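Local coordinates for protein prolyl-ACP dehydrogenase (PDB 4IRN) that oxidises the prolyl group carried on an acyl carrier protein during anatoxin-a biosynthesis, using FAD bound in an acyl-CoA dehydrogenase fold, at residues I45-K50 / H86-P91; D62-D67 / L381-L386; K68-N73 / P235-G240; D75-C80 / N125-A130. One frame throughout, in Å; residues are numbered along the deposited sequence.

Contact 1: residues I45-K50 / H86-P91; sequences IQFRKK and HGWPIP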
loop_
_atom_site.group_PDB
_atom_site.type_symbol
_atom_site.label_atom_id
_atom_site.label_comp_id
_atom_site.label_asym_id
_atom_site.label_seq_id
_atom_site.Cartn_x
_atom_site.Cartn_y
_atom_site.Cartn_z
ATOM N N ILE A 45 24.079 24.744 -11.339
ATOM C CA ILE A 45 24.807 23.482 -11.097
ATOM C C ILE A 45 26.018 23.788 -10.184
ATOM O O ILE A 45 26.207 23.108 -9.169
ATOM C CB ILE A 45 25.290 22.771 -12.406
ATOM C CG1 ILE A 45 24.186 22.566 -13.479
ATOM C CG2 ILE A 45 26.094 21.486 -12.126
ATOM C CD1 ILE A 45 23.117 21.522 -13.232
ATOM N N GLN A 46 26.810 24.823 -10.549
ATOM C CA GLN A 46 27.996 25.264 -9.811
ATOM C C GLN A 46 27.706 25.773 -8.419
ATOM O O GLN A 46 28.466 25.473 -7.512
ATOM C CB GLN A 46 28.823 26.315 -10.584
ATOM C CG GLN A 46 29.620 25.835 -11.806
ATOM C CD GLN A 46 30.581 24.708 -11.518
ATOM O OE1 GLN A 46 30.280 23.526 -11.732
ATOM N NE2 GLN A 46 31.791 25.060 -11.124
ATOM N N PHE A 47 26.625 26.543 -8.232
ATOM C CA PHE A 47 26.258 27.062 -6.906
ATOM C C PHE A 47 25.845 25.952 -5.951
ATOM O O PHE A 47 26.265 25.962 -4.792
ATOM C CB PHE A 47 25.202 28.182 -6.972
ATOM C CG PHE A 47 24.852 28.783 -5.626
ATOM C CD1 PHE A 47 25.813 29.436 -4.866
ATOM C CD2 PHE A 47 23.562 28.695 -5.120
ATOM C CE1 PHE A 47 25.496 29.970 -3.613
ATOM C CE2 PHE A 47 23.241 29.247 -3.875
ATOM C CZ PHE A 47 24.209 29.884 -3.132
ATOM N N ARG A 48 25.041 24.979 -6.444
ATOM C CA ARG A 48 24.601 23.813 -5.670
ATOM C C ARG A 48 25.817 22.963 -5.285
ATOM O O ARG A 48 25.902 22.502 -4.145
ATOM C CB ARG A 48 23.567 22.991 -6.457
ATOM C CG ARG A 48 22.914 21.877 -5.651
ATOM C CD ARG A 48 22.074 20.967 -6.517
ATOM N NE ARG A 48 21.774 19.696 -5.856
ATOM C CZ ARG A 48 22.462 18.573 -6.039
ATOM N NH1 ARG A 48 23.504 18.549 -6.861
ATOM N NH2 ARG A 48 22.121 17.466 -5.392
ATOM N N LYS A 49 26.767 22.804 -6.222
ATOM C CA LYS A 49 28.021 22.067 -6.032
ATOM C C LYS A 49 28.864 22.765 -4.959
ATOM O O LYS A 49 29.478 22.093 -4.139
ATOM C CB LYS A 49 28.799 21.954 -7.358
ATOM C CG LYS A 49 29.824 20.835 -7.392
ATOM C CD LYS A 49 30.718 20.937 -8.629
ATOM C CE LYS A 49 31.826 19.907 -8.632
ATOM N NZ LYS A 49 32.889 20.205 -7.629
ATOM N N LYS A 50 28.858 24.114 -4.944
ATOM C CA LYS A 50 29.562 24.940 -3.959
ATOM C C LYS A 50 28.916 24.774 -2.570
ATOM O O LYS A 50 29.640 24.732 -1.569
ATOM C CB LYS A 50 29.550 26.416 -4.402
ATOM C CG LYS A 50 30.420 27.352 -3.570
ATOM C CD LYS A 50 30.101 28.805 -3.868
ATOM C CE LYS A 50 30.733 29.748 -2.879
ATOM N NZ LYS A 50 30.180 31.119 -3.009
ATOM N N HIS A 86 20.462 31.951 5.109
ATOM C CA HIS A 86 19.324 32.707 5.643
ATOM C C HIS A 86 18.847 33.824 4.715
ATOM O O HIS A 86 17.641 34.037 4.602
ATOM C CB HIS A 86 19.665 33.268 7.026
ATOM C CG HIS A 86 20.138 32.231 7.998
ATOM N ND1 HIS A 86 21.327 31.547 7.808
ATOM C CD2 HIS A 86 19.576 31.806 9.149
ATOM C CE1 HIS A 86 21.447 30.731 8.841
ATOM N NE2 HIS A 86 20.414 30.843 9.669
ATOM N N GLY A 87 19.791 34.486 4.041
ATOM C CA GLY A 87 19.520 35.580 3.119
ATOM C C GLY A 87 19.126 35.181 1.710
ATOM O O GLY A 87 18.778 36.062 0.917
ATOM N N TRP A 88 19.180 33.860 1.373
ATOM C CA TRP A 88 18.857 33.337 0.033
ATOM C C TRP A 88 17.566 33.888 -0.603
ATOM O O TRP A 88 17.660 34.404 -1.714
ATOM C CB TRP A 88 18.927 31.794 -0.045
ATOM C CG TRP A 88 20.304 31.194 -0.045
ATOM C CD1 TRP A 88 21.485 31.844 -0.245
ATOM C CD2 TRP A 88 20.628 29.806 0.089
ATOM N NE1 TRP A 88 22.529 30.952 -0.205
ATOM C CE2 TRP A 88 22.031 29.690 -0.006
ATOM C CE3 TRP A 88 19.866 28.640 0.294
ATOM C CZ2 TRP A 88 22.692 28.457 0.100
ATOM C CZ3 TRP A 88 20.522 27.420 0.398
ATOM C CH2 TRP A 88 21.918 27.338 0.306
ATOM N N PRO A 89 16.373 33.862 0.053
ATOM C CA PRO A 89 15.184 34.441 -0.593
ATOM C C PRO A 89 14.962 35.929 -0.261
ATOM O O PRO A 89 13.978 36.514 -0.705
ATOM C CB PRO A 89 14.050 33.566 -0.051
ATOM C CG PRO A 89 14.539 33.050 1.256
ATOM C CD PRO A 89 16.017 33.281 1.365
ATOM N N ILE A 90 15.856 36.527 0.547
ATOM C CA ILE A 90 15.775 37.917 1.022
ATOM C C ILE A 90 16.452 38.889 0.045
ATOM O O ILE A 90 17.584 38.618 -0.380
ATOM C CB ILE A 90 16.368 38.056 2.468
ATOM C CG1 ILE A 90 15.953 36.887 3.414
ATOM C CG2 ILE A 90 16.097 39.431 3.098
ATOM C CD1 ILE A 90 14.420 36.647 3.662
ATOM N N PRO A 91 15.800 40.034 -0.303
ATOM C CA PRO A 91 16.464 41.001 -1.199
ATOM C C PRO A 91 17.713 41.601 -0.561
ATOM O O PRO A 91 17.785 41.745 0.657
ATOM C CB PRO A 91 15.391 42.054 -1.494
ATOM C CG PRO A 91 14.266 41.770 -0.593
ATOM C CD PRO A 91 14.458 40.488 0.114
#

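Contact 2: residues D62-D67 / L381-L386; sequences DLIKND and LTNTEL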
loop_
_atom_site.group_PDB
_atom_site.type_symbol
_atom_site.label_atom_id
_atom_site.label_comp_id
_atom_site.label_asym_id
_atom_site.label_seq_id
_atom_site.Cartn_x
_atom_site.Cartn_y
_atom_site.Cartn_z
ATOM N N ASP A 62 29.901 15.952 15.425
ATOM C CA ASP A 62 29.848 14.642 16.070
ATOM C C ASP A 62 28.372 14.345 16.217
ATOM O O ASP A 62 27.806 14.495 17.312
ATOM C CB ASP A 62 30.565 14.684 17.426
ATOM C CG ASP A 62 30.763 13.337 18.117
ATOM O OD1 ASP A 62 30.258 12.312 17.595
ATOM O OD2 ASP A 62 31.393 13.311 19.201
ATOM N N LEU A 63 27.726 14.011 15.076
ATOM C CA LEU A 63 26.287 13.780 14.991
ATOM C C LEU A 63 25.694 12.707 15.876
ATOM O O LEU A 63 24.575 12.877 16.335
ATOM C CB LEU A 63 25.782 13.641 13.558
ATOM C CG LEU A 63 24.955 14.796 13.018
ATOM C CD1 LEU A 63 24.359 14.414 11.700
ATOM C CD2 LEU A 63 23.814 15.212 13.947
ATOM N N ILE A 64 26.428 11.601 16.132
ATOM C CA ILE A 64 25.943 10.547 17.019
ATOM C C ILE A 64 25.800 11.138 18.440
ATOM O O ILE A 64 24.761 10.942 19.076
ATOM C CB ILE A 64 26.823 9.261 16.953
ATOM C CG1 ILE A 64 26.762 8.605 15.539
ATOM C CG2 ILE A 64 26.434 8.258 18.067
ATOM C CD1 ILE A 64 27.872 7.647 15.199
ATOM N N LYS A 65 26.800 11.938 18.875
ATOM C CA LYS A 65 26.827 12.610 20.175
ATOM C C LYS A 65 25.774 13.729 20.290
ATOM O O LYS A 65 25.047 13.759 21.286
ATOM C CB LYS A 65 28.232 13.152 20.472
ATOM C CG LYS A 65 28.384 13.782 21.844
ATOM C CD LYS A 65 29.609 14.653 21.922
ATOM C CE LYS A 65 29.896 15.079 23.328
ATOM N NZ LYS A 65 30.560 13.997 24.110
ATOM N N ASN A 66 25.719 14.656 19.304
ATOM C CA ASN A 66 24.763 15.782 19.282
ATOM C C ASN A 66 23.301 15.305 19.312
ATOM O O ASN A 66 22.467 15.902 20.001
ATOM C CB ASN A 66 24.986 16.684 18.063
ATOM C CG ASN A 66 26.138 17.661 18.175
ATOM O OD1 ASN A 66 27.119 17.444 18.894
ATOM N ND2 ASN A 66 26.055 18.750 17.419
ATOM N N ASP A 67 23.009 14.215 18.577
ATOM C CA ASP A 67 21.676 13.639 18.544
ATOM C C ASP A 67 21.326 13.019 19.908
ATOM O O ASP A 67 20.247 13.290 20.438
ATOM C CB ASP A 67 21.563 12.602 17.417
ATOM C CG ASP A 67 20.225 11.896 17.374
ATOM O OD1 ASP A 67 19.272 12.466 16.801
ATOM O OD2 ASP A 67 20.125 10.786 17.937
ATOM N N LEU A 381 21.705 -0.362 13.797
ATOM C CA LEU A 381 22.732 0.052 14.749
ATOM C C LEU A 381 22.903 1.559 14.779
ATOM O O LEU A 381 22.830 2.187 13.723
ATOM C CB LEU A 381 24.070 -0.636 14.400
ATOM C CG LEU A 381 24.065 -2.182 14.378
ATOM C CD1 LEU A 381 25.413 -2.731 13.974
ATOM C CD2 LEU A 381 23.679 -2.765 15.739
ATOM N N THR A 382 23.155 2.139 15.974
ATOM C CA THR A 382 23.362 3.584 16.163
ATOM C C THR A 382 24.501 4.156 15.305
ATOM O O THR A 382 24.314 5.184 14.658
ATOM C CB THR A 382 23.548 3.919 17.669
ATOM O OG1 THR A 382 22.386 3.527 18.395
ATOM C CG2 THR A 382 23.816 5.399 17.928
ATOM N N ASN A 383 25.666 3.488 15.300
ATOM C CA ASN A 383 26.861 3.927 14.576
ATOM C C ASN A 383 26.744 3.940 13.033
ATOM O O ASN A 383 27.581 4.557 12.377
ATOM C CB ASN A 383 28.096 3.157 15.041
ATOM C CG ASN A 383 28.581 3.501 16.432
ATOM O OD1 ASN A 383 28.108 4.441 17.084
ATOM N ND2 ASN A 383 29.575 2.754 16.900
ATOM N N THR A 384 25.707 3.292 12.466
ATOM C CA THR A 384 25.430 3.247 11.021
ATOM C C THR A 384 24.776 4.571 10.537
ATOM O O THR A 384 24.947 4.954 9.386
ATOM C CB THR A 384 24.644 1.961 10.681
ATOM O OG1 THR A 384 25.355 0.835 11.186
ATOM C CG2 THR A 384 24.443 1.757 9.185
ATOM N N GLU A 385 24.044 5.253 11.447
ATOM C CA GLU A 385 23.380 6.559 11.303
ATOM C C GLU A 385 22.108 6.592 10.454
ATOM O O GLU A 385 21.476 7.650 10.365
ATOM C CB GLU A 385 24.353 7.687 10.896
ATOM C CG GLU A 385 25.556 7.868 11.822
ATOM C CD GLU A 385 26.780 8.459 11.157
ATOM O OE1 GLU A 385 27.300 7.825 10.208
ATOM O OE2 GLU A 385 27.268 9.505 11.637
ATOM N N LEU A 386 21.709 5.447 9.856
ATOM C CA LEU A 386 20.489 5.365 9.035
ATOM C C LEU A 386 19.242 5.446 9.903
ATOM O O LEU A 386 18.197 5.921 9.451
ATOM C CB LEU A 386 20.472 4.083 8.181
ATOM C CG LEU A 386 21.527 3.965 7.088
ATOM C CD1 LEU A 386 21.584 2.577 6.567
ATOM C CD2 LEU A 386 21.277 4.940 5.953
#

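Contact 3: residues K68-N73 / P235-G240; sequences KEEIFN and PISKMG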
loop_
_atom_site.group_PDB
_atom_site.type_symbol
_atom_site.label_atom_id
_atom_site.label_comp_id
_atom_site.label_asym_id
_atom_site.label_seq_id
_atom_site.Cartn_x
_atom_site.Cartn_y
_atom_site.Cartn_z
ATOM N N LYS A 68 22.242 12.205 20.469
ATOM C CA LYS A 68 22.073 11.537 21.759
ATOM C C LYS A 68 21.925 12.555 22.903
ATOM O O LYS A 68 20.991 12.457 23.707
ATOM C CB LYS A 68 23.252 10.584 22.019
ATOM C CG LYS A 68 23.059 9.650 23.204
ATOM C CD LYS A 68 24.278 8.755 23.388
ATOM C CE LYS A 68 24.156 7.863 24.606
ATOM N NZ LYS A 68 25.337 6.972 24.763
ATOM N N GLU A 69 22.830 13.540 22.950
ATOM C CA GLU A 69 22.882 14.556 24.002
ATOM C C GLU A 69 21.965 15.777 23.783
ATOM O O GLU A 69 21.856 16.619 24.683
ATOM C CB GLU A 69 24.338 14.986 24.248
ATOM C CG GLU A 69 25.219 13.875 24.798
ATOM C CD GLU A 69 26.664 14.253 25.060
ATOM O OE1 GLU A 69 26.950 15.455 25.278
ATOM O OE2 GLU A 69 27.515 13.334 25.045
ATOM N N GLU A 70 21.299 15.855 22.604
ATOM C CA GLU A 70 20.394 16.940 22.201
ATOM C C GLU A 70 21.134 18.279 22.110
ATOM O O GLU A 70 20.756 19.241 22.778
ATOM C CB GLU A 70 19.159 17.034 23.118
ATOM C CG GLU A 70 18.328 15.765 23.192
ATOM C CD GLU A 70 16.943 15.999 23.750
ATOM O OE1 GLU A 70 16.779 15.922 24.987
ATOM O OE2 GLU A 70 16.016 16.247 22.947
ATOM N N ILE A 71 22.191 18.337 21.278
ATOM C CA ILE A 71 23.022 19.539 21.119
ATOM C C ILE A 71 22.738 20.287 19.826
ATOM O O ILE A 71 22.953 19.756 18.740
ATOM C CB ILE A 71 24.542 19.234 21.317
ATOM C CG1 ILE A 71 24.828 18.595 22.700
ATOM C CG2 ILE A 71 25.406 20.485 21.080
ATOM C CD1 ILE A 71 26.150 17.801 22.786
ATOM N N PHE A 72 22.281 21.539 19.953
ATOM C CA PHE A 72 22.045 22.420 18.813
ATOM C C PHE A 72 23.415 22.985 18.386
ATOM O O PHE A 72 24.162 23.484 19.238
ATOM C CB PHE A 72 21.047 23.547 19.178
ATOM C CG PHE A 72 21.042 24.697 18.202
ATOM C CD1 PHE A 72 20.400 24.587 16.972
ATOM C CD2 PHE A 72 21.718 25.875 18.490
ATOM C CE1 PHE A 72 20.428 25.641 16.054
ATOM C CE2 PHE A 72 21.753 26.924 17.569
ATOM C CZ PHE A 72 21.106 26.801 16.358
ATOM N N ASN A 73 23.737 22.899 17.083
ATOM C CA ASN A 73 25.015 23.368 16.546
ATOM C C ASN A 73 24.971 24.854 16.178
ATOM O O ASN A 73 24.642 25.215 15.041
ATOM C CB ASN A 73 25.462 22.504 15.359
ATOM C CG ASN A 73 26.944 22.559 15.035
ATOM O OD1 ASN A 73 27.677 23.480 15.417
ATOM N ND2 ASN A 73 27.416 21.584 14.273
ATOM N N PRO A 235 13.845 22.846 26.450
ATOM C CA PRO A 235 13.452 22.192 25.187
ATOM C C PRO A 235 12.950 20.768 25.440
ATOM O O PRO A 235 13.554 20.011 26.215
ATOM C CB PRO A 235 14.738 22.222 24.352
ATOM C CG PRO A 235 15.588 23.264 24.974
ATOM C CD PRO A 235 15.281 23.190 26.434
ATOM N N ILE A 236 11.814 20.432 24.825
ATOM C CA ILE A 236 11.177 19.123 24.969
ATOM C C ILE A 236 11.939 18.026 24.217
ATOM O O ILE A 236 12.355 18.231 23.085
ATOM C CB ILE A 236 9.659 19.189 24.598
ATOM C CG1 ILE A 236 8.894 20.323 25.354
ATOM C CG2 ILE A 236 8.963 17.843 24.805
ATOM C CD1 ILE A 236 8.861 20.225 26.985
ATOM N N SER A 237 12.131 16.865 24.865
ATOM C CA SER A 237 12.795 15.691 24.296
ATOM C C SER A 237 11.862 14.987 23.307
ATOM O O SER A 237 10.692 14.741 23.620
ATOM C CB SER A 237 13.213 14.718 25.394
ATOM O OG SER A 237 14.387 15.144 26.064
ATOM N N LYS A 238 12.380 14.674 22.114
ATOM C CA LYS A 238 11.616 14.027 21.043
ATOM C C LYS A 238 12.401 12.923 20.308
ATOM O O LYS A 238 13.606 12.783 20.523
ATOM C CB LYS A 238 11.046 15.073 20.073
ATOM C CG LYS A 238 12.046 16.129 19.692
ATOM C CD LYS A 238 11.437 17.274 18.936
ATOM C CE LYS A 238 12.247 18.524 19.163
ATOM N NZ LYS A 238 13.696 18.365 18.846
ATOM N N MET A 239 11.693 12.111 19.485
ATOM C CA MET A 239 12.231 10.979 18.717
ATOM C C MET A 239 13.478 11.348 17.896
ATOM O O MET A 239 14.555 10.785 18.115
ATOM C CB MET A 239 11.130 10.361 17.833
ATOM C CG MET A 239 11.606 9.178 17.029
ATOM S SD MET A 239 10.236 8.314 16.272
ATOM C CE MET A 239 10.892 6.714 16.135
ATOM N N GLY A 240 13.294 12.271 16.959
ATOM C CA GLY A 240 14.343 12.798 16.098
ATOM C C GLY A 240 14.341 14.309 16.167
ATOM O O GLY A 240 13.670 14.882 17.027
#

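Contact 4: residues D75-C80 / N125-A130; sequences DAWQKC and NAHIWA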
loop_
_atom_site.group_PDB
_atom_site.type_symbol
_atom_site.label_atom_id
_atom_site.label_comp_id
_atom_site.label_asym_id
_atom_site.label_seq_id
_atom_site.Cartn_x
_atom_site.Cartn_y
_atom_site.Cartn_z
ATOM N N ASP A 75 27.591 26.869 16.039
ATOM C CA ASP A 75 28.744 27.110 15.171
ATOM C C ASP A 75 28.370 26.939 13.695
ATOM O O ASP A 75 28.726 27.782 12.871
ATOM C CB ASP A 75 29.920 26.193 15.549
ATOM C CG ASP A 75 30.900 26.764 16.567
ATOM O OD1 ASP A 75 30.488 27.644 17.378
ATOM O OD2 ASP A 75 32.065 26.324 16.574
ATOM N N ALA A 76 27.621 25.867 13.379
ATOM C CA ALA A 76 27.157 25.552 12.030
ATOM C C ALA A 76 26.085 26.527 11.548
ATOM O O ALA A 76 26.049 26.816 10.351
ATOM C CB ALA A 76 26.652 24.121 11.967
ATOM N N TRP A 77 25.235 27.046 12.467
ATOM C CA TRP A 77 24.206 28.045 12.152
ATOM C C TRP A 77 24.894 29.327 11.692
ATOM O O TRP A 77 24.516 29.878 10.651
ATOM C CB TRP A 77 23.303 28.330 13.376
ATOM C CG TRP A 77 22.217 29.354 13.142
ATOM C CD1 TRP A 77 22.375 30.703 13.013
ATOM C CD2 TRP A 77 20.801 29.108 13.036
ATOM N NE1 TRP A 77 21.155 31.308 12.798
ATOM C CE2 TRP A 77 20.172 30.356 12.816
ATOM C CE3 TRP A 77 19.999 27.953 13.121
ATOM C CZ2 TRP A 77 18.786 30.480 12.644
ATOM C CZ3 TRP A 77 18.622 28.087 12.979
ATOM C CH2 TRP A 77 18.026 29.334 12.743
ATOM N N GLN A 78 25.900 29.791 12.477
ATOM C CA GLN A 78 26.727 30.978 12.224
ATOM C C GLN A 78 27.442 30.898 10.878
ATOM O O GLN A 78 27.421 31.861 10.126
ATOM C CB GLN A 78 27.753 31.176 13.352
ATOM C CG GLN A 78 27.189 31.694 14.684
ATOM C CD GLN A 78 28.131 31.501 15.880
ATOM O OE1 GLN A 78 29.283 31.063 15.754
ATOM N NE2 GLN A 78 27.598 31.618 17.091
ATOM N N LYS A 79 28.040 29.740 10.566
ATOM C CA LYS A 79 28.754 29.481 9.307
ATOM C C LYS A 79 27.828 29.520 8.094
ATOM O O LYS A 79 28.221 30.042 7.050
ATOM C CB LYS A 79 29.539 28.159 9.359
ATOM C CG LYS A 79 30.825 28.255 10.149
ATOM C CD LYS A 79 31.647 26.994 10.016
ATOM C CE LYS A 79 32.917 27.032 10.825
ATOM N NZ LYS A 79 33.959 27.847 10.147
ATOM N N CYS A 80 26.600 28.997 8.246
ATOM C CA CYS A 80 25.566 28.994 7.213
ATOM C C CYS A 80 25.097 30.416 6.895
ATOM O O CYS A 80 24.910 30.744 5.724
ATOM C CB CYS A 80 24.401 28.096 7.613
ATOM S SG CYS A 80 24.714 26.333 7.355
ATOM N N ASN A 125 15.155 26.425 8.286
ATOM C CA ASN A 125 13.997 26.526 7.394
ATOM C C ASN A 125 12.792 27.141 8.093
ATOM O O ASN A 125 12.043 27.895 7.465
ATOM C CB ASN A 125 13.682 25.193 6.737
ATOM C CG ASN A 125 14.524 24.968 5.499
ATOM O OD1 ASN A 125 14.171 25.380 4.388
ATOM N ND2 ASN A 125 15.699 24.381 5.669
ATOM N N ALA A 126 12.659 26.879 9.407
ATOM C CA ALA A 126 11.637 27.436 10.275
ATOM C C ALA A 126 11.822 28.943 10.380
ATOM O O ALA A 126 10.848 29.675 10.326
ATOM C CB ALA A 126 11.734 26.801 11.650
ATOM N N HIS A 127 13.067 29.381 10.535
ATOM C CA HIS A 127 13.519 30.766 10.643
ATOM C C HIS A 127 13.305 31.530 9.318
ATOM O O HIS A 127 12.765 32.634 9.336
ATOM C CB HIS A 127 14.994 30.779 11.090
ATOM C CG HIS A 127 15.676 32.117 11.034
ATOM N ND1 HIS A 127 15.739 32.940 12.139
ATOM C CD2 HIS A 127 16.332 32.713 10.009
ATOM C CE1 HIS A 127 16.411 34.009 11.747
ATOM N NE2 HIS A 127 16.788 33.914 10.474
ATOM N N ILE A 128 13.692 30.932 8.181
ATOM C CA ILE A 128 13.540 31.537 6.856
ATOM C C ILE A 128 12.087 31.668 6.382
ATOM O O ILE A 128 11.619 32.775 6.125
ATOM C CB ILE A 128 14.407 30.804 5.793
ATOM C CG1 ILE A 128 15.900 30.881 6.140
ATOM C CG2 ILE A 128 14.169 31.373 4.400
ATOM C CD1 ILE A 128 16.731 29.689 5.624
ATOM N N TRP A 129 11.399 30.525 6.232
ATOM C CA TRP A 129 10.044 30.442 5.683
ATOM C C TRP A 129 8.889 30.858 6.575
ATOM O O TRP A 129 7.939 31.456 6.063
ATOM C CB TRP A 129 9.783 29.093 4.995
ATOM C CG TRP A 129 10.909 28.641 4.107
ATOM C CD1 TRP A 129 11.778 27.621 4.347
ATOM C CD2 TRP A 129 11.336 29.252 2.883
ATOM N NE1 TRP A 129 12.700 27.534 3.334
ATOM C CE2 TRP A 129 12.459 28.531 2.424
ATOM C CE3 TRP A 129 10.866 30.332 2.110
ATOM C CZ2 TRP A 129 13.118 28.850 1.227
ATOM C CZ3 TRP A 129 11.530 30.658 0.933
ATOM C CH2 TRP A 129 12.644 29.924 0.504
ATOM N N ALA A 130 8.945 30.553 7.885
ATOM C CA ALA A 130 7.855 30.895 8.799
ATOM C C ALA A 130 8.015 32.234 9.531
ATOM O O ALA A 130 7.061 32.689 10.175
ATOM C CB ALA A 130 7.619 29.766 9.790
#

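Contact 1: residues I45-K50 / H86-P91
The aromatic pair F47 and W88 carries the whole contact, the two rings meeting as an offset edge-to-face (T-shaped) stack. Their planes stand at 70° and the centroids of the phenyl ring and the indole five-membered ring are 5.5 Å apart. F47 is the ring that presents its edge: CZ lies 3.5 Å from W88 NE1, and CE2 sits above one indole face, displaced toward the rim. F47 reaches this position because CG is anti to the backbone N (chi1 -177°), which carries the phenyl out from the helix toward W88 across a gap of 11.9 Å between F47 CA and W88 CA.

Apolar contact accompanies the stack, with F47 CZ 3.8 Å from W88 CE2. In the all-helical N-terminal domain of the acyl-CoA dehydrogenase fold, this pair ties helix 42-58 to the connection between helices 74-83 and 101-114. Both rings also touch A107 of helix 101-114 and L99, while F47 in addition packs on F83.

Backbone hydrogen bonding shapes the tryptophan side. A type I turn runs from G87 to I90, closed by I90 N to G87 O at 3.0 Å, and W88 occupies its second position; W88 also pairs through its backbone with L99.

Contact 2: residues D62-D67 / L381-L386
I64 supplies the side chain that meets all three partners in 381-386, and its branches divide the work. Chi1 of -64° sets CG1 beside the backbone N and CG2 anti to it, so the two arms reach different residues. The CG2 methyl meets the methyl of T382, with I64 CG2 and T382 CG2 3.9 Å apart. The other arm, extended by a chi2 of 161°, takes CD1 to within 3.7 Å of N383 OD1, an apolar carbon against an amide oxygen. Midway along this arm, I64 CG1 lies 4.0 Å from E385 CG.

On the opposing segment, T382 has CG2 anti to its own backbone N, which directs the methyl rather than the hydroxyl at I64. T382 also packs on K238 of the second subunit, bringing the middle domain of another chain to this interdomain seam. The glutamate crosses the isoleucine at about a right angle, its chain extended beyond CG, and its aliphatic part as well as OE2 brushes I64. E385 itself has a positive phi of 74° and occupies the N-cap position of helix 386-395. No hydrogen bond spans the segments, and the 183 Å² buried comes from van der Waals contact at the surface.

The contact joins the start of helix 63-69, in the N-terminal domain, to the loop between helices 350-375 and 386-395 of the C-terminal domain. Helix 386-395 reinforces the junction: R388 touches I64, and R391 forms a salt bridge with D67.

Contact 3: residues K68-N73 / P235-G240
E70 and S237 form the tight part of this contact, joined by a hydrogen bond from S237 OG to E70 OE1 of 2.7 Å. The hydroxyl approaches the syn side of the carboxylate oxygen, 24° out of the carboxylate plane. OE2 remains close as well, 3.5 Å from S237 CA, so both carboxylate oxygens lie against the serine. E70 can reach across because its chain is extended beyond CG (chi2 -163°). The positive phi of 63° marks the residue as the point where the chain leaves helix 63-69.

By segment, the contact connects the N-terminal helical domain to the loop between strands 230-232 and 249-257 of the middle beta domain, a seam between domains in the acyl-CoA dehydrogenase fold. R242 spans the seam, giving hydrogen bonds to K68 O and K238 O.

Away from the serine the fit is looser. E70 OE2 is 4.2 Å from I236 O and 4.0 Å from K238 N. The ammonium group is farther still, with K238 NZ 5.2 Å from E70 OE2; at that separation the opposite charge can probably act on the carboxylate only from afar, and NZ is held by hydrogen bonds to M241 O and A244 O. The K238 side chain is about 4 Å from a bound FAD, and I236 and S237 pack on L381 and T382 of the second subunit.

Contact 4: residues D75-C80 / N125-A130
W77 and H127 both hold CG anti to the backbone N, and these two extended side chains bridge the gap between their helices: within segments 75-80 and 125-130 the nearest CA atoms, of W77 and H127, are 11.1 Å apart. The pairing belongs to the helical N-terminal domain of the acyl-CoA dehydrogenase fold, linking helix 74-83 with helix 118-138 in its buried interior. A T-shaped, edge-to-face stack results: the planes are turned by 82° and the centroids of the indole six-membered ring and the imidazole are 5.4 Å apart. The indole gives its edge and the imidazole its face, CZ2 lying above that face, offset toward its rim. The indole edge also runs along the base of the histidine, where W77 CH2 is 3.7 Å from H127 CB.

A further partner fixes the imidazole: ND1 is hydrogen-bonded to A158 N, just ahead of the FAD-binding residue H160, while NE2 has weak hydrogen bonds to E132 and L151. The pair is near, but not touching, the cofactor, the H127 side chain being about 10 Å from a bound FAD. H86 meets both rings, making a three-ring cluster.

Elsewhere on helix 118-138, where the backbone widens into a pi-type turn at 128-130, W129 NE1 donates to N125 OD1 at 2.8 Å; the N-H...O angle is 137°, so the bond is clearly bent, and OD1 lies 2° from the indole plane.

Contacts 1 and 4 lie within the helical N-terminal domain, with centres 13 Å apart, and meet through H86 against W77 and H127 and through P89 against I128 and W129. Contacts 2 and 3 share helix 63-69, their centres also 13 Å apart; contact 2 joins it to the C-terminal domain, contact 3 to the middle domain, and both loops touch the second subunit. F72 against W77 connects contact 3 to contact 4, whereas the centres of contacts 1 and 2 are 28 Å apart. Along the chain, contact 4 falls within the span of contact 3, itself within that of contact 2. Helix 63-69 and the turn after it join the N-terminal domain to the other two.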